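Local coordinates for glycerol Dehydrogenase (Unidentified, PDB 5XN8), which probably catalyses the NAD-dependent oxidation of glycerol to dihydroxyacetone, as a metal-dependent member of the iron-containing alcohol dehydrogenase family, at residues A[202-205]-A[206-209]; A[233-237]-A[238-242]. One frame throughout, in Å; residues are numbered along the deposited sequence.

Contact 1: A[202-205]-A[206-209]; sequences LARL and CYDT
Cys-206 and Asp-208 donate their backbone N-H groups to the carbonyls of Leu-202 and Arg-204, the i to i+4 bonding of an alpha helix that runs unbroken through 202-209. On that frame Arg-204 and Asp-208, one turn apart, form a salt bridge: NH2 of Arg-204 lies 3.2 Å from OD1 of Asp-208, on the syn lone pair of that oxygen and near the guanidinium plane. A weak bond from NE of Arg-204 to the same OD1 (3.3 Å) makes a single oxygen the target of both nitrogens, with the carboxylate turned 53° from the guanidinium. The Arg-204 chain reaches it by bending at chi2 (72°). Tyr-207 runs alongside and sets the CD2-CE2 edge of its ring over one guanidinium face, the planes almost perpendicular. At the next residue after Asp-208, Thr-209 turns its hydroxyl back to the preceding turn: OG1 lies 2.6 Å from O of Leu-205, which also accepts the Thr-209 N-H from the opposite face of the carbonyl plane. Around this turn, Trp-176 of helix 162-185 makes a cation-pi contact with Arg-204, helix 290-303 packs on Tyr-207, and Leu-205 meets Ser-201 of the second subunit.

Contact 2: A[233-237]-A[238-242]; sequences IIEAN and TYLSG
With chi1 at -40°, Thr-238 holds OG1 beside its own backbone N and turned back along the helix, where the hydroxyl donates to O of Ile-234 at 2.6 Å, in the carbonyl plane. The N-H of Thr-238 makes weak bonds to that carbonyl and to the carbonyl of Glu-235, so the hydroxyl supplies the stronger hold on Ile-234 O. The backbone widens here. Leu-240 N reaches back five residues to O of Glu-235 (3.0 Å) in a nearly straight bond, while Tyr-239 N, closer to the same oxygen, bonds weakly at a poorer angle; Ser-241 N likewise bonds to O of Ala-236 at 2.9 Å. Leu-240 comes down over the preceding turn, its CD1 against CA and CB of Ala-236 and its CD2 3.9 Å from OE2 of Glu-235. That carboxylate is engaged across the subunit interface, its two oxygens accepting from the backbone N-H groups of Glu-197 and Ala-198 of the second subunit. A chi1 of -176° turns OG of Ser-241 away from its own backbone N, to where it is hydrogen-bonded to Asp-121 and Thr-175. Such i to i+5 bonding defines a pi-type widening within an alpha helix; here it lies beside the probable glycerol site, since Asp-121 probably binds the substrate and the zinc ion is about 7 Å from the Ser-241 side chain.

In the fold
Following the chain from the N terminus, the six-stranded parallel sheet is complete before the helices that carry both contacts begin. Contact 1 lies in helix 197-223 and contact 2 in the next helix, 228-247; each spans consecutive turns of one helix, so neither closes a long loop, and they stand in series without nesting or crossing. The two helices pack together where Leu-202, Leu-205 and Cys-206 meet Leu-240, and SG of Cys-206 approaches O of Ala-236 at 3.6 Å. Helix 162-185, which supplies the zinc ligand Asp-171, touches both. Contact 2 also reaches strands 10-14 and 149-153, linking the helical part to the sheet, and both contacts border the second subunit.

Contact 1: A[202-205]-A[206-209]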
loop_
_atom_site.group_PDB
_atom_site.type_symbol
_atom_site.label_atom_id
_atom_site.label_comp_id
_atom_site.label_asym_id
_atom_site.label_seq_id
_atom_site.Cartn_x
_atom_site.Cartn_y
_atom_site.Cartn_z
ATOM N N LEU A 202 -0.471 5.191 26.535
ATOM C CA LEU A 202 -0.784 3.977 27.311
ATOM C C LEU A 202 -2.269 3.633 27.254
ATOM O O LEU A 202 -2.636 2.457 27.237
ATOM C CB LEU A 202 -0.337 4.124 28.768
ATOM C CG LEU A 202 1.163 4.137 29.057
ATOM C CD1 LEU A 202 1.384 4.524 30.512
ATOM C CD2 LEU A 202 1.853 2.818 28.758
ATOM N N ALA A 203 -3.111 4.660 27.213
ATOM C CA ALA A 203 -4.537 4.495 26.909
ATOM C C ALA A 203 -4.768 3.777 25.582
ATOM O O ALA A 203 -5.611 2.887 25.507
ATOM C CB ALA A 203 -5.238 5.843 26.893
ATOM N N ARG A 204 -4.018 4.158 24.549
ATOM C CA ARG A 204 -4.121 3.556 23.219
ATOM C C ARG A 204 -3.549 2.152 23.199
ATOM O O ARG A 204 -4.121 1.256 22.582
ATOM C CB ARG A 204 -3.401 4.421 22.160
ATOM C CG ARG A 204 -3.464 3.895 20.724
ATOM C CD ARG A 204 -4.855 4.034 20.095
ATOM N NE ARG A 204 -5.118 2.985 19.100
ATOM C CZ ARG A 204 -5.970 3.062 18.078
ATOM N NH1 ARG A 204 -6.703 4.153 17.850
ATOM N NH2 ARG A 204 -6.091 2.028 17.253
ATOM N N LEU A 205 -2.410 1.966 23.858
ATOM C CA LEU A 205 -1.813 0.641 23.988
ATOM C C LEU A 205 -2.757 -0.337 24.679
ATOM O O LEU A 205 -2.827 -1.506 24.308
ATOM C CB LEU A 205 -0.491 0.720 24.756
ATOM C CG LEU A 205 0.289 -0.592 24.867
ATOM C CD1 LEU A 205 0.779 -1.054 23.502
ATOM C CD2 LEU A 205 1.438 -0.429 25.841
ATOM N N CYS A 206 -3.459 0.131 25.699
ATOM C CA CYS A 206 -4.507 -0.666 26.354
ATOM C C CYS A 206 -5.466 -1.271 25.326
ATOM O O CYS A 206 -5.679 -2.493 25.298
ATOM C CB CYS A 206 -5.280 0.213 27.334
ATOM S SG CYS A 206 -6.503 -0.644 28.307
ATOM N N TYR A 207 -5.998 -0.407 24.461
ATOM C CA TYR A 207 -6.968 -0.781 23.437
ATOM C C TYR A 207 -6.397 -1.743 22.399
ATOM O O TYR A 207 -7.040 -2.746 22.083
ATOM C CB TYR A 207 -7.519 0.491 22.758
ATOM C CG TYR A 207 -8.479 0.259 21.610
ATOM C CD1 TYR A 207 -9.709 -0.369 21.814
ATOM C CD2 TYR A 207 -8.161 0.676 20.326
ATOM C CE1 TYR A 207 -10.589 -0.575 20.767
ATOM C CE2 TYR A 207 -9.030 0.478 19.269
ATOM C CZ TYR A 207 -10.243 -0.161 19.493
ATOM O OH TYR A 207 -11.116 -0.384 18.448
ATOM N N ASP A 208 -5.201 -1.455 21.876
ATOM C CA ASP A 208 -4.557 -2.336 20.881
ATOM C C ASP A 208 -4.192 -3.694 21.470
ATOM O O ASP A 208 -4.206 -4.703 20.767
ATOM C CB ASP A 208 -3.288 -1.699 20.282
ATOM C CG ASP A 208 -3.578 -0.429 19.476
ATOM O OD1 ASP A 208 -4.671 -0.302 18.869
ATOM O OD2 ASP A 208 -2.691 0.452 19.448
ATOM N N THR A 209 -3.830 -3.704 22.748
ATOM C CA THR A 209 -3.517 -4.940 23.470
ATOM C C THR A 209 -4.762 -5.818 23.643
ATOM O O THR A 209 -4.684 -7.025 23.457
ATOM C CB THR A 209 -2.871 -4.646 24.841
ATOM O OG1 THR A 209 -1.690 -3.868 24.648
ATOM C CG2 THR A 209 -2.497 -5.924 25.569
#

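Contact 2: A[233-237]-A[238-242]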
loop_
_atom_site.group_PDB
_atom_site.type_symbol
_atom_site.label_atom_id
_atom_site.label_comp_id
_atom_site.label_asym_id
_atom_site.label_seq_id
_atom_site.Cartn_x
_atom_site.Cartn_y
_atom_site.Cartn_z
ATOM N N ILE A 233 -2.743 -8.932 29.041
ATOM C CA ILE A 233 -4.104 -8.477 29.341
ATOM C C ILE A 233 -4.271 -8.039 30.792
ATOM O O ILE A 233 -4.987 -7.081 31.055
ATOM C CB ILE A 233 -5.157 -9.550 28.931
ATOM C CG1 ILE A 233 -5.264 -9.607 27.402
ATOM C CG2 ILE A 233 -6.534 -9.301 29.559
ATOM C CD1 ILE A 233 -5.971 -8.433 26.749
ATOM N N ILE A 234 -3.624 -8.733 31.727
ATOM C CA ILE A 234 -3.605 -8.305 33.137
ATOM C C ILE A 234 -2.935 -6.930 33.289
ATOM O O ILE A 234 -3.369 -6.116 34.110
ATOM C CB ILE A 234 -2.931 -9.360 34.048
ATOM C CG1 ILE A 234 -3.830 -10.595 34.172
ATOM C CG2 ILE A 234 -2.649 -8.805 35.446
ATOM C CD1 ILE A 234 -3.129 -11.810 34.753
ATOM N N GLU A 235 -1.887 -6.674 32.512
ATOM C CA GLU A 235 -1.217 -5.369 32.523
ATOM C C GLU A 235 -2.097 -4.302 31.877
ATOM O O GLU A 235 -2.201 -3.186 32.394
ATOM C CB GLU A 235 0.121 -5.442 31.791
ATOM C CG GLU A 235 0.991 -4.202 31.989
ATOM C CD GLU A 235 2.139 -4.090 31.009
ATOM O OE1 GLU A 235 2.559 -5.126 30.464
ATOM O OE2 GLU A 235 2.629 -2.948 30.788
ATOM N N ALA A 236 -2.699 -4.647 30.738
ATOM C CA ALA A 236 -3.679 -3.783 30.082
ATOM C C ALA A 236 -4.813 -3.404 31.033
ATOM O O ALA A 236 -5.126 -2.222 31.194
ATOM C CB ALA A 236 -4.239 -4.461 28.837
ATOM N N ASN A 237 -5.398 -4.418 31.669
ATOM C CA ASN A 237 -6.524 -4.250 32.601
ATOM C C ASN A 237 -6.196 -3.454 33.856
ATOM O O ASN A 237 -7.097 -2.830 34.435
ATOM C CB ASN A 237 -7.083 -5.623 33.038
ATOM C CG ASN A 237 -7.913 -6.303 31.964
ATOM O OD1 ASN A 237 -7.985 -5.845 30.818
ATOM N ND2 ASN A 237 -8.561 -7.404 32.342
ATOM N N THR A 238 -4.931 -3.482 34.288
ATOM C CA THR A 238 -4.538 -2.891 35.564
ATOM C C THR A 238 -3.668 -1.644 35.426
ATOM O O THR A 238 -4.061 -0.575 35.893
ATOM C CB THR A 238 -3.821 -3.926 36.446
ATOM O OG1 THR A 238 -4.478 -5.191 36.319
ATOM C CG2 THR A 238 -3.845 -3.482 37.919
ATOM N N TYR A 239 -2.490 -1.768 34.819
ATOM C CA TYR A 239 -1.576 -0.625 34.721
ATOM C C TYR A 239 -1.945 0.312 33.570
ATOM O O TYR A 239 -2.026 1.522 33.774
ATOM C CB TYR A 239 -0.099 -1.072 34.626
ATOM C CG TYR A 239 0.853 0.077 34.880
ATOM C CD1 TYR A 239 1.219 0.941 33.855
ATOM C CD2 TYR A 239 1.342 0.336 36.156
ATOM C CE1 TYR A 239 2.079 2.019 34.091
ATOM C CE2 TYR A 239 2.188 1.409 36.403
ATOM C CZ TYR A 239 2.556 2.247 35.376
ATOM O OH TYR A 239 3.394 3.303 35.640
ATOM N N LEU A 240 -2.169 -0.229 32.373
ATOM C CA LEU A 240 -2.425 0.609 31.194
ATOM C C LEU A 240 -3.766 1.336 31.287
ATOM O O LEU A 240 -3.872 2.509 30.895
ATOM C CB LEU A 240 -2.385 -0.212 29.896
ATOM C CG LEU A 240 -1.142 -1.049 29.583
ATOM C CD1 LEU A 240 -1.227 -1.626 28.178
ATOM C CD2 LEU A 240 0.123 -0.200 29.721
ATOM N N SER A 241 -4.786 0.636 31.769
ATOM C CA SER A 241 -6.113 1.225 31.911
ATOM C C SER A 241 -6.150 2.185 33.098
ATOM O O SER A 241 -6.783 3.238 33.022
ATOM C CB SER A 241 -7.180 0.129 32.057
ATOM O OG SER A 241 -8.492 0.679 32.111
ATOM N N GLY A 242 -5.457 1.818 34.178
ATOM C CA GLY A 242 -5.359 2.634 35.387
ATOM C C GLY A 242 -4.701 3.991 35.229
ATOM O O GLY A 242 -5.237 5.000 35.701
#